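Local coordinates for protein translation initiation factor 6 (Methanocaldococcus jannaschii, PDB 1G61) that binds the 50S ribosomal subunit and keeps it from joining the 30S subunit to form the 70S initiation complex, at residues E23-L28 with N86-N91; N38-S41 with K47-Q50; G108-T113 with S121-D126; D126-I131 with V139-I144; C161-L166 with D170-L175. All blocks are in the same frame, centred on the assembly; numbering follows the deposited sequence.

Contact 1: residues E23-L28 with N86-N91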
# COMPACT_ATOMS: atom_id res chain seq x y z
N GLU A 23 0.95 3.07 9.35
CA GLU A 23 1.02 2.71 10.77
C GLU A 23 -0.24 3.18 11.50
O GLU A 23 -0.53 2.59 12.56
CB GLU A 23 2.23 3.29 11.48
CG GLU A 23 3.57 2.85 10.88
CD GLU A 23 3.82 1.38 11.11
OE1 GLU A 23 3.55 0.86 12.22
OE2 GLU A 23 4.30 0.70 10.17
N GLU A 24 -0.95 4.18 11.00
CA GLU A 24 -2.03 4.81 11.78
C GLU A 24 -3.41 4.58 11.21
O GLU A 24 -4.39 4.47 11.99
CB GLU A 24 -1.78 6.32 11.95
CG GLU A 24 -0.50 6.64 12.71
CD GLU A 24 0.84 6.66 11.99
OE1 GLU A 24 0.97 6.78 10.71
OE2 GLU A 24 1.91 6.56 12.70
N ILE A 25 -3.54 4.48 9.89
CA ILE A 25 -4.88 4.37 9.28
C ILE A 25 -4.91 3.24 8.27
O ILE A 25 -3.89 2.89 7.69
CB ILE A 25 -5.31 5.67 8.57
CG1 ILE A 25 -4.52 6.02 7.29
CG2 ILE A 25 -5.36 6.82 9.58
CD1 ILE A 25 -5.02 7.27 6.57
N THR A 26 -6.08 2.71 8.01
CA THR A 26 -6.34 1.78 6.95
C THR A 26 -7.59 2.20 6.19
O THR A 26 -8.58 2.51 6.85
CB THR A 26 -6.54 0.35 7.51
OG1 THR A 26 -5.40 0.02 8.34
CG2 THR A 26 -6.68 -0.62 6.35
N LEU A 27 -7.50 2.26 4.87
CA LEU A 27 -8.65 2.59 4.03
C LEU A 27 -9.17 1.30 3.43
O LEU A 27 -8.37 0.52 2.89
CB LEU A 27 -8.30 3.59 2.93
CG LEU A 27 -7.61 4.90 3.36
CD1 LEU A 27 -7.63 5.88 2.20
CD2 LEU A 27 -8.23 5.58 4.54
N LEU A 28 -10.49 1.09 3.53
CA LEU A 28 -11.11 -0.16 3.18
C LEU A 28 -12.33 0.04 2.31
O LEU A 28 -12.94 1.13 2.32
CB LEU A 28 -11.57 -0.92 4.46
CG LEU A 28 -10.45 -1.38 5.41
CD1 LEU A 28 -11.01 -1.83 6.73
CD2 LEU A 28 -9.63 -2.48 4.72
N ASN A 86 -12.76 14.50 7.02
CA ASN A 86 -13.48 14.46 8.30
C ASN A 86 -12.94 13.34 9.17
O ASN A 86 -12.74 13.54 10.39
CB ASN A 86 -15.00 14.31 8.04
CG ASN A 86 -15.73 14.15 9.36
OD1 ASN A 86 -16.11 13.03 9.73
ND2 ASN A 86 -15.90 15.25 10.03
N PHE A 87 -12.69 12.17 8.61
CA PHE A 87 -12.11 11.05 9.35
C PHE A 87 -10.75 11.42 9.92
O PHE A 87 -10.42 11.15 11.08
CB PHE A 87 -11.99 9.87 8.37
CG PHE A 87 -11.04 8.76 8.83
CD1 PHE A 87 -11.45 7.84 9.79
CD2 PHE A 87 -9.76 8.63 8.35
CE1 PHE A 87 -10.59 6.83 10.21
CE2 PHE A 87 -8.88 7.63 8.74
CZ PHE A 87 -9.30 6.72 9.69
N LEU A 88 -9.92 12.09 9.11
CA LEU A 88 -8.59 12.51 9.62
C LEU A 88 -8.79 13.49 10.77
O LEU A 88 -8.11 13.37 11.82
CB LEU A 88 -7.76 13.09 8.48
CG LEU A 88 -7.38 12.08 7.39
CD1 LEU A 88 -6.64 12.78 6.24
CD2 LEU A 88 -6.54 10.91 7.89
N LYS A 89 -9.67 14.46 10.63
CA LYS A 89 -9.87 15.48 11.68
C LYS A 89 -10.34 14.81 12.95
O LYS A 89 -9.89 15.11 14.08
CB LYS A 89 -10.80 16.59 11.17
CG LYS A 89 -11.02 17.71 12.18
CD LYS A 89 -11.94 18.78 11.61
CE LYS A 89 -11.71 20.11 12.30
NZ LYS A 89 -12.57 20.35 13.49
N GLU A 90 -11.31 13.91 12.85
CA GLU A 90 -11.87 13.19 14.01
C GLU A 90 -10.82 12.43 14.79
O GLU A 90 -10.95 12.21 16.00
CB GLU A 90 -13.00 12.23 13.58
CG GLU A 90 -14.27 12.97 13.17
CD GLU A 90 -15.09 13.34 14.40
OE1 GLU A 90 -15.40 12.45 15.24
OE2 GLU A 90 -15.43 14.55 14.58
N ASN A 91 -9.76 11.99 14.10
CA ASN A 91 -8.68 11.25 14.71
C ASN A 91 -7.45 12.09 14.98
O ASN A 91 -6.38 11.57 15.33
CB ASN A 91 -8.36 10.04 13.79
CG ASN A 91 -9.46 9.00 13.89
OD1 ASN A 91 -9.56 8.31 14.93
ND2 ASN A 91 -10.34 8.85 12.91

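Contact 2: residues N38-S41 with K47-Q50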
# COMPACT_ATOMS: atom_id res chain seq x y z
N ASN A 38 -13.30 -4.95 11.85
CA ASN A 38 -12.66 -5.09 13.16
C ASN A 38 -11.45 -6.01 13.11
O ASN A 38 -10.46 -5.71 13.81
CB ASN A 38 -13.66 -5.58 14.19
CG ASN A 38 -14.78 -4.59 14.50
OD1 ASN A 38 -14.66 -3.36 14.35
ND2 ASN A 38 -15.91 -5.18 14.94
N GLU A 39 -11.49 -7.08 12.33
CA GLU A 39 -10.37 -8.01 12.24
C GLU A 39 -9.17 -7.29 11.64
O GLU A 39 -8.02 -7.44 12.12
CB GLU A 39 -10.65 -9.26 11.40
CG GLU A 39 -11.56 -10.30 12.04
CD GLU A 39 -12.28 -11.19 11.05
OE1 GLU A 39 -11.70 -11.51 9.98
OE2 GLU A 39 -13.44 -11.61 11.33
N VAL A 40 -9.36 -6.48 10.60
CA VAL A 40 -8.27 -5.72 10.02
C VAL A 40 -7.70 -4.69 10.99
O VAL A 40 -6.49 -4.57 11.22
CB VAL A 40 -8.78 -5.08 8.69
CG1 VAL A 40 -7.73 -4.11 8.18
CG2 VAL A 40 -9.11 -6.19 7.68
N SER A 41 -8.58 -3.96 11.66
CA SER A 41 -8.18 -2.97 12.63
C SER A 41 -7.35 -3.60 13.73
O SER A 41 -6.35 -3.03 14.19
CB SER A 41 -9.43 -2.28 13.22
OG SER A 41 -8.94 -1.34 14.16
N LYS A 47 -6.77 2.85 12.85
CA LYS A 47 -8.08 3.42 12.66
C LYS A 47 -8.50 3.19 11.20
O LYS A 47 -7.74 3.52 10.29
CB LYS A 47 -8.12 4.90 13.04
CG LYS A 47 -7.87 5.15 14.53
CD LYS A 47 -9.12 4.85 15.36
CE LYS A 47 -8.93 5.18 16.85
NZ LYS A 47 -10.22 5.02 17.60
N CYS A 48 -9.66 2.61 11.01
CA CYS A 48 -10.10 2.18 9.69
C CYS A 48 -11.20 3.10 9.18
O CYS A 48 -12.14 3.40 9.91
CB CYS A 48 -10.62 0.76 9.75
SG CYS A 48 -9.33 -0.47 9.96
N LEU A 49 -11.07 3.50 7.95
CA LEU A 49 -12.11 4.25 7.25
C LEU A 49 -12.60 3.46 6.04
O LEU A 49 -11.76 3.05 5.20
CB LEU A 49 -11.56 5.59 6.73
CG LEU A 49 -12.54 6.37 5.83
CD1 LEU A 49 -13.79 6.79 6.61
CD2 LEU A 49 -11.86 7.58 5.20
N GLN A 50 -13.91 3.25 5.94
CA GLN A 50 -14.49 2.69 4.72
C GLN A 50 -14.91 3.84 3.82
O GLN A 50 -15.66 4.71 4.23
CB GLN A 50 -15.72 1.83 5.05
CG GLN A 50 -15.27 0.55 5.79
CD GLN A 50 -16.45 -0.38 6.05
OE1 GLN A 50 -16.80 -1.22 5.17
NE2 GLN A 50 -17.09 -0.25 7.18

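Contact 3: residues G108-T113 with S121-D126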
# COMPACT_ATOMS: atom_id res chain seq x y z
N GLY A 108 -1.93 3.98 -6.44
CA GLY A 108 -1.47 2.89 -5.58
C GLY A 108 -0.72 1.82 -6.33
O GLY A 108 0.12 1.12 -5.78
N ASN A 109 -1.01 1.65 -7.63
CA ASN A 109 -0.26 0.71 -8.47
C ASN A 109 1.10 1.31 -8.86
O ASN A 109 2.02 0.55 -9.15
CB ASN A 109 -1.04 0.40 -9.73
CG ASN A 109 -2.30 -0.43 -9.61
OD1 ASN A 109 -2.99 -0.60 -10.61
ND2 ASN A 109 -2.58 -0.91 -8.41
N LEU A 110 1.16 2.63 -8.91
CA LEU A 110 2.32 3.33 -9.48
C LEU A 110 3.34 3.85 -8.46
O LEU A 110 4.41 4.34 -8.84
CB LEU A 110 1.82 4.53 -10.30
CG LEU A 110 0.95 4.18 -11.50
CD1 LEU A 110 0.30 5.46 -12.00
CD2 LEU A 110 1.78 3.54 -12.59
N ILE A 111 3.00 3.77 -7.17
CA ILE A 111 3.83 4.35 -6.11
C ILE A 111 3.95 3.34 -4.98
O ILE A 111 2.94 2.69 -4.61
CB ILE A 111 3.20 5.65 -5.60
CG1 ILE A 111 3.08 6.68 -6.74
CG2 ILE A 111 3.97 6.21 -4.40
CD1 ILE A 111 2.24 7.91 -6.38
N LEU A 112 5.13 3.25 -4.41
CA LEU A 112 5.42 2.34 -3.30
C LEU A 112 6.12 3.15 -2.21
O LEU A 112 7.22 3.63 -2.49
CB LEU A 112 6.30 1.22 -3.82
CG LEU A 112 6.77 0.15 -2.87
CD1 LEU A 112 5.61 -0.75 -2.45
CD2 LEU A 112 7.85 -0.69 -3.57
N THR A 113 5.55 3.30 -1.03
CA THR A 113 6.12 4.19 -0.02
C THR A 113 6.03 3.61 1.36
O THR A 113 5.04 2.95 1.72
CB THR A 113 5.43 5.56 -0.08
OG1 THR A 113 6.20 6.52 0.69
CG2 THR A 113 3.98 5.57 0.44
N SER A 121 6.66 5.06 -10.42
CA SER A 121 6.77 4.74 -11.84
C SER A 121 7.34 5.90 -12.63
O SER A 121 6.99 7.07 -12.37
CB SER A 121 5.35 4.46 -12.38
OG SER A 121 5.40 4.38 -13.80
N PRO A 122 8.17 5.62 -13.64
CA PRO A 122 8.61 6.70 -14.54
C PRO A 122 7.43 7.44 -15.15
O PRO A 122 7.58 8.64 -15.49
CB PRO A 122 9.37 5.93 -15.66
CG PRO A 122 9.87 4.69 -14.95
CD PRO A 122 8.72 4.32 -14.04
N GLU A 123 6.26 6.84 -15.33
CA GLU A 123 5.10 7.56 -15.88
C GLU A 123 4.74 8.77 -15.03
O GLU A 123 4.16 9.72 -15.59
CB GLU A 123 3.89 6.63 -15.95
CG GLU A 123 2.71 7.17 -16.75
CD GLU A 123 1.60 6.18 -16.97
OE1 GLU A 123 1.66 5.07 -16.42
OE2 GLU A 123 0.63 6.54 -17.66
N LEU A 124 5.06 8.73 -13.74
CA LEU A 124 4.71 9.83 -12.85
C LEU A 124 5.87 10.81 -12.66
O LEU A 124 5.75 11.65 -11.73
CB LEU A 124 4.26 9.30 -11.49
CG LEU A 124 2.92 8.53 -11.51
CD1 LEU A 124 2.64 8.11 -10.08
CD2 LEU A 124 1.77 9.31 -12.13
N LYS A 125 6.91 10.75 -13.47
CA LYS A 125 8.08 11.62 -13.24
C LYS A 125 7.71 13.09 -13.06
O LYS A 125 8.32 13.78 -12.22
CB LYS A 125 9.10 11.43 -14.38
CG LYS A 125 10.15 12.56 -14.38
CD LYS A 125 11.26 12.23 -15.39
CE LYS A 125 12.33 13.29 -15.32
NZ LYS A 125 11.79 14.58 -14.80
N ASP A 126 6.74 13.61 -13.81
CA ASP A 126 6.50 15.05 -13.72
C ASP A 126 5.77 15.43 -12.43
O ASP A 126 5.61 16.61 -12.13
CB ASP A 126 5.74 15.55 -14.95
CG ASP A 126 6.54 15.41 -16.22
OD1 ASP A 126 7.79 15.53 -16.17
OD2 ASP A 126 5.93 15.19 -17.27

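Contact 4: residues D126-I131 with V139-I144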
# COMPACT_ATOMS: atom_id res chain seq x y z
N ASP A 126 6.74 13.61 -13.81
CA ASP A 126 6.50 15.05 -13.72
C ASP A 126 5.77 15.43 -12.43
O ASP A 126 5.61 16.61 -12.13
CB ASP A 126 5.74 15.55 -14.95
CG ASP A 126 6.54 15.41 -16.22
OD1 ASP A 126 7.79 15.53 -16.17
OD2 ASP A 126 5.93 15.19 -17.27
N PHE A 127 5.33 14.46 -11.64
CA PHE A 127 4.64 14.65 -10.37
C PHE A 127 5.59 14.39 -9.19
O PHE A 127 5.15 14.40 -8.03
CB PHE A 127 3.38 13.77 -10.23
CG PHE A 127 2.36 14.19 -11.29
CD1 PHE A 127 2.36 13.60 -12.55
CD2 PHE A 127 1.44 15.19 -11.02
CE1 PHE A 127 1.44 14.02 -13.50
CE2 PHE A 127 0.52 15.61 -11.97
CZ PHE A 127 0.56 15.04 -13.22
N LYS A 128 6.87 14.21 -9.48
CA LYS A 128 7.78 13.88 -8.40
C LYS A 128 7.78 14.91 -7.27
O LYS A 128 7.75 14.52 -6.10
CB LYS A 128 9.19 13.72 -9.01
CG LYS A 128 10.24 13.37 -7.96
CD LYS A 128 11.54 13.00 -8.69
CE LYS A 128 12.56 12.34 -7.80
NZ LYS A 128 13.23 13.41 -7.01
N LYS A 129 7.83 16.21 -7.57
CA LYS A 129 7.85 17.20 -6.50
C LYS A 129 6.58 17.13 -5.67
O LYS A 129 6.64 17.24 -4.42
CB LYS A 129 8.02 18.61 -7.08
CG LYS A 129 8.21 19.65 -5.95
CD LYS A 129 8.76 20.94 -6.55
CE LYS A 129 8.67 22.11 -5.57
NZ LYS A 129 8.87 21.69 -4.15
N ASP A 130 5.41 17.02 -6.32
CA ASP A 130 4.16 16.92 -5.55
C ASP A 130 4.17 15.73 -4.59
O ASP A 130 3.65 15.79 -3.48
CB ASP A 130 3.01 16.73 -6.55
CG ASP A 130 2.56 17.97 -7.25
OD1 ASP A 130 2.92 19.12 -6.86
OD2 ASP A 130 1.77 17.82 -8.24
N ILE A 131 4.71 14.61 -5.08
CA ILE A 131 4.76 13.37 -4.30
C ILE A 131 5.74 13.56 -3.18
O ILE A 131 5.46 13.24 -2.01
CB ILE A 131 5.09 12.20 -5.21
CG1 ILE A 131 3.93 11.95 -6.19
CG2 ILE A 131 5.37 10.92 -4.45
CD1 ILE A 131 4.35 10.97 -7.32
N VAL A 139 12.16 10.49 -2.74
CA VAL A 139 11.45 9.81 -3.85
C VAL A 139 12.42 9.50 -4.96
O VAL A 139 13.22 10.36 -5.34
CB VAL A 139 10.31 10.71 -4.39
CG1 VAL A 139 9.67 10.08 -5.63
CG2 VAL A 139 9.27 10.93 -3.29
N GLU A 140 12.42 8.26 -5.45
CA GLU A 140 13.20 7.90 -6.63
C GLU A 140 12.27 7.31 -7.68
O GLU A 140 11.20 6.75 -7.34
CB GLU A 140 14.28 6.85 -6.28
CG GLU A 140 15.26 7.35 -5.24
CD GLU A 140 16.01 8.59 -5.66
OE1 GLU A 140 16.11 8.90 -6.87
OE2 GLU A 140 16.55 9.31 -4.78
N ILE A 141 12.65 7.41 -8.94
CA ILE A 141 11.88 6.86 -10.05
C ILE A 141 12.44 5.51 -10.40
O ILE A 141 13.69 5.35 -10.46
CB ILE A 141 11.96 7.84 -11.24
CG1 ILE A 141 11.22 9.17 -10.95
CG2 ILE A 141 11.49 7.14 -12.50
CD1 ILE A 141 11.62 10.34 -11.84
N GLY A 142 11.59 4.52 -10.67
CA GLY A 142 12.17 3.25 -11.15
C GLY A 142 11.09 2.21 -11.30
O GLY A 142 9.88 2.54 -11.30
N THR A 143 11.53 0.97 -11.44
CA THR A 143 10.67 -0.19 -11.71
C THR A 143 10.92 -1.27 -10.66
O THR A 143 11.83 -1.11 -9.86
CB THR A 143 10.95 -0.74 -13.12
OG1 THR A 143 12.37 -0.97 -13.24
CG2 THR A 143 10.64 0.30 -14.19
N ILE A 144 10.13 -2.33 -10.70
CA ILE A 144 10.33 -3.53 -9.88
C ILE A 144 10.27 -4.72 -10.81
O ILE A 144 9.21 -4.90 -11.43
CB ILE A 144 9.27 -3.66 -8.75
CG1 ILE A 144 9.32 -2.53 -7.76
CG2 ILE A 144 9.38 -5.05 -8.09
CD1 ILE A 144 10.31 -2.70 -6.65
O HOH W 1 14.98 13.10 -5.28

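Contact 5: residues C161-L166 with D170-L175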
# COMPACT_ATOMS: atom_id res chain seq x y z
N CYS A 161 10.29 -5.33 3.45
CA CYS A 161 9.83 -5.17 2.07
C CYS A 161 9.77 -6.56 1.42
O CYS A 161 10.73 -7.33 1.56
CB CYS A 161 10.82 -4.25 1.34
SG CYS A 161 10.50 -4.05 -0.42
N LEU A 162 8.67 -6.82 0.75
CA LEU A 162 8.52 -8.04 -0.04
C LEU A 162 8.36 -7.68 -1.51
O LEU A 162 7.48 -6.87 -1.82
CB LEU A 162 7.32 -8.87 0.44
CG LEU A 162 6.98 -10.11 -0.38
CD1 LEU A 162 7.97 -11.24 -0.04
CD2 LEU A 162 5.53 -10.54 -0.14
N THR A 163 9.17 -8.26 -2.40
CA THR A 163 9.04 -7.94 -3.81
C THR A 163 8.57 -9.13 -4.64
O THR A 163 8.69 -10.27 -4.20
CB THR A 163 10.36 -7.43 -4.43
OG1 THR A 163 11.27 -8.54 -4.56
CG2 THR A 163 11.02 -6.41 -3.51
N HIS A 164 8.15 -8.84 -5.86
CA HIS A 164 8.05 -9.78 -6.96
C HIS A 164 9.24 -10.73 -6.96
O HIS A 164 10.39 -10.32 -6.72
CB HIS A 164 8.09 -8.90 -8.24
CG HIS A 164 7.82 -9.63 -9.52
ND1 HIS A 164 8.62 -10.62 -10.06
CD2 HIS A 164 6.76 -9.47 -10.36
CE1 HIS A 164 8.05 -11.02 -11.21
NE2 HIS A 164 6.93 -10.34 -11.41
N PRO A 165 8.97 -12.01 -7.24
CA PRO A 165 10.04 -13.03 -7.13
C PRO A 165 11.20 -12.82 -8.10
O PRO A 165 12.27 -13.46 -7.86
CB PRO A 165 9.29 -14.34 -7.40
CG PRO A 165 8.07 -13.97 -8.12
CD PRO A 165 7.68 -12.59 -7.66
N LEU A 166 11.08 -12.04 -9.16
CA LEU A 166 12.15 -11.93 -10.16
C LEU A 166 13.02 -10.72 -9.95
O LEU A 166 13.84 -10.36 -10.81
CB LEU A 166 11.59 -11.93 -11.60
CG LEU A 166 10.91 -13.26 -11.98
CD1 LEU A 166 10.41 -13.21 -13.41
CD2 LEU A 166 11.85 -14.43 -11.73
N ASP A 170 20.87 -6.82 -7.07
CA ASP A 170 21.29 -5.42 -7.08
C ASP A 170 20.09 -4.53 -6.85
O ASP A 170 20.22 -3.49 -6.15
CB ASP A 170 22.01 -5.06 -8.37
CG ASP A 170 21.25 -5.50 -9.59
OD1 ASP A 170 20.13 -6.04 -9.50
OD2 ASP A 170 21.82 -5.29 -10.67
N GLU A 171 18.93 -4.90 -7.37
CA GLU A 171 17.72 -4.11 -7.17
C GLU A 171 17.20 -4.27 -5.75
O GLU A 171 16.76 -3.31 -5.12
CB GLU A 171 16.68 -4.54 -8.21
CG GLU A 171 15.34 -3.81 -8.00
CD GLU A 171 14.53 -3.94 -9.28
OE1 GLU A 171 13.87 -4.97 -9.49
OE2 GLU A 171 14.62 -3.02 -10.13
N LEU A 172 17.30 -5.47 -5.18
CA LEU A 172 16.94 -5.69 -3.79
C LEU A 172 17.80 -4.81 -2.86
O LEU A 172 17.29 -4.20 -1.94
CB LEU A 172 17.08 -7.17 -3.42
CG LEU A 172 16.09 -7.81 -2.48
CD1 LEU A 172 14.67 -7.87 -3.02
CD2 LEU A 172 16.56 -9.22 -2.17
N GLU A 173 19.11 -4.71 -3.10
CA GLU A 173 19.94 -3.82 -2.31
C GLU A 173 19.53 -2.37 -2.45
O GLU A 173 19.48 -1.61 -1.47
CB GLU A 173 21.44 -3.93 -2.66
CG GLU A 173 22.31 -3.26 -1.60
CD GLU A 173 21.87 -3.39 -0.15
OE1 GLU A 173 21.81 -4.56 0.34
OE2 GLU A 173 21.59 -2.35 0.53
N PHE A 174 19.20 -1.89 -3.64
CA PHE A 174 18.68 -0.55 -3.87
C PHE A 174 17.42 -0.29 -3.08
O PHE A 174 17.28 0.76 -2.46
CB PHE A 174 18.46 -0.41 -5.39
CG PHE A 174 17.67 0.86 -5.73
CD1 PHE A 174 18.22 2.13 -5.75
CD2 PHE A 174 16.32 0.73 -6.02
CE1 PHE A 174 17.45 3.24 -6.06
CE2 PHE A 174 15.57 1.85 -6.33
CZ PHE A 174 16.11 3.12 -6.35
N LEU A 175 16.46 -1.23 -3.13
CA LEU A 175 15.19 -1.04 -2.41
C LEU A 175 15.41 -1.01 -0.91
O LEU A 175 14.82 -0.24 -0.15
CB LEU A 175 14.21 -2.17 -2.76
CG LEU A 175 13.80 -2.15 -4.25
CD1 LEU A 175 13.07 -3.46 -4.61
CD2 LEU A 175 12.99 -0.93 -4.66

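Contact 1: residues E23-L28 with N86-N91
F87, near the C-terminal end of helix 78-90, presents the edge of its ring to I25 of strand 25-28. The nearest pair is F87 CE2 and I25 CG2, 3.7 Å apart, and the same methyl also reaches F87 CZ at 3.9 Å. It lies near the plane of the ring, so the branched aliphatic chain meets the aromatic edge and not a face. CG of F87 stands anti to its backbone nitrogen (chi1 163°), which sends the ring out from the helix to the strand. One residue on, L88 offers its CD2 methyl to the other branch of I25: L88 CD2 and I25 CD1 are 4.2 Å apart, with the two side chains running at about a right angle. I25 thus divides its branches between consecutive helix residues, CG2 for the phenyl ring and CD1 for the leucine. N91, where the helix ends, turns back on it. N91 ND2 donates to F87 O at 2.9 Å, and N91 N reaches the same oxygen at 3.2 Å from the opposite face of the carbonyl plane. The F87 ring also packs on L49, and I25 on L93, which extends the apolar layer between the helix and the sheet. No hydrogen bond joins strand and helix here, and the small interface depends on the fit of methyl groups and ring edge, while the polar bonding serves to finish the helix.

Contact 2: residues N38-S41 with K47-Q50
The hydroxyl of S41 is hydrogen-bonded to the backbone carbonyl O of T46, just ahead of strand 47-50, while the carbon that carries it packs against C48 in that strand. This bond ties helix 34-44 to the start of the strand across the short connection between them. With OG anti to the backbone nitrogen (chi1 180°), the hydroxyl reaches on to T46 O while CB stays against the sulfur of C48. S41 CB is 3.7 Å from C48 SG, and S41 CA comes almost as near to that sulfur, at 3.8 Å. The sulfur therefore rests against the root of the serine, where side chain and helix backbone meet. C48 points its CB at the helix and holds SG beside its backbone nitrogen (chi1 -72°). On V40 the branch turned to the sulfur is CG1, which lies 4.4 Å from C48 SG, a looser apolar touch. The S41 and C48 CA atoms are 6.2 Å apart, a close approach of helix and strand that suits a small serine facing a short cysteine. No hydrogen bond crosses between 38-41 and 47-50 themselves. V40 and C48 also touch T26 of strand 25-28, the parallel neighbour of strand 47-50, so helix 34-44 covers one side of this sheet as the crossing element of a beta-alpha-beta unit. L49 packs on R83, I84 and F87 of helix 78-90 at the opposite face.

Contact 3: residues G108-T113 with S121-D126
An ST turn at S121 begins where the antiparallel hairpin of strands 111-113 and 117-120 ends, and its first residue is bound to L110 at the other side of that end. S121 N donates to L110 O at 2.8 Å, with an N-H...O angle of 160° and the donor nearly along the C=O axis. The serine hydroxyl then accepts from E123 N at 3.0 Å, turning the chain toward helix 128-135, and L124 N is hydrogen-bonded to S121 O, three residues back. This fold-back carries L124 over the hairpin end. Its CD1 methyl lies 3.7 Å from L110 CB and equally far from I111 CG1, with the leucine set at about a right angle to both neighbours. L110 also spreads its own two methyls: CD1 turns to L124, whereas CD2 lies against S121. The latter branch passes close to the carboxylate of E123 as well, whose OE1 is hydrogen-bonded to N104 ND2. Replacing L110 by an alanine removes CG and both methyls and would probably open a gap between L124 and S121, with L124 losing part of what holds it. I111 extends the apolar patch toward I131 of helix 128-135. Holding CG beside its backbone nitrogen (chi1 -63°), L110 places CD2 3.7 Å from CB of S121.

Contact 4: residues D126-I131 with V139-I144
K128 and V139 lie alongside each other with their side chains running in opposing senses, the lysine reaching out along the strand residue from the first turn of helix 128-135. Their aliphatic parts meet at K128 CG and V139 CG1, 4.1 Å apart. Farther out, K128 CE comes within 3.2 Å of V139 O, so the end of the chain lies over the strand backbone. CG of the lysine is anti to its backbone nitrogen (chi1 180°) and the chain stays extended until it bends at chi4 (-79°), which turns the ammonium group aside; K128 NZ forms a salt bridge with E132 one turn along. I141 crosses the lysine at a slant, its CD1 methyl 4.1 Å from K128 CD. I131 approaches differently: it lies at about a right angle to V139, and the CG2 methyls of the two residues are 4.1 Å apart. CG1 of V139 therefore serves the lysine and CG2 the isoleucine. Both V139 and I131 also pack on I120 of strand 117-120. The apolar inner face of the helix, bordered by a lysine whose ammonium end pairs with E132, is the helix-on-sheet packing of the beta-alpha-beta unit formed by 117-120, 128-135 and 138-141.

Contact 5: residues C161-L166 with D170-L175
T163, at the end of strand 160-163, meets helix 169-179 through both branches of its side chain. Its OG1 sits between the backbone nitrogen and the carbonyl carbon (chi1 73°), a rotamer that lets T163 OG1 donate to H164 O at 2.9 Å. The donor lies 35° out of that carbonyl's plane. The same rotation puts CG2 beside the backbone nitrogen, against the helix, where T163 CG2 and L175 CD1 meet tip to tip at 3.8 Å. L172 comes in at a slant, its CD1 methyl 3.8 Å from T163 OG1 and 4.0 Å from T163 CG2, so one leucine methyl touches both branches. L172 has a chi1 of -143°, well off the staggered values, and this unusual torsion accompanies the bend of its end toward the strand. Replacing T163 by an alanine removes both branches, which would probably leave H164 O without its hydroxyl donor and open a gap beside the leucine methyls. Beyond the strand, the H164 ring takes L166 N at ND1, 3.0 Å away and in the ring plane, which ties down the turn leading to the helix. ND1 acts as an acceptor there, consistent with an imidazole not protonated on that atom. L172 and L175 also pack on I184 of strand 183-186, which pairs in parallel with strand 160-163; helix 169-179 thus lies across both strands of its beta-alpha-beta unit, while L175 further touches I144 and L119.

In the fold
From the N terminus, contact 1 closes the longest loop, bringing helix 78-90 back to strand 25-28. Contact 2 falls within that span and joins helix 34-44 to strand 47-50; the two contacts meet through the parallel pairing of 25-28 with 47-50, helices covering opposite sides. The later contacts follow in series and none cross. Contact 3 closes a hairpin and contact 4 the next helix-strand step; they share D126 and the sheet of strands 111-113, 117-120 and 138-141. Contact 5 closes the short turn into helix 169-179 and touches contact 4 where I144 packs on L175. Such successive beta-alpha-beta units are consistent with the pentein fold of the eIF-6 family.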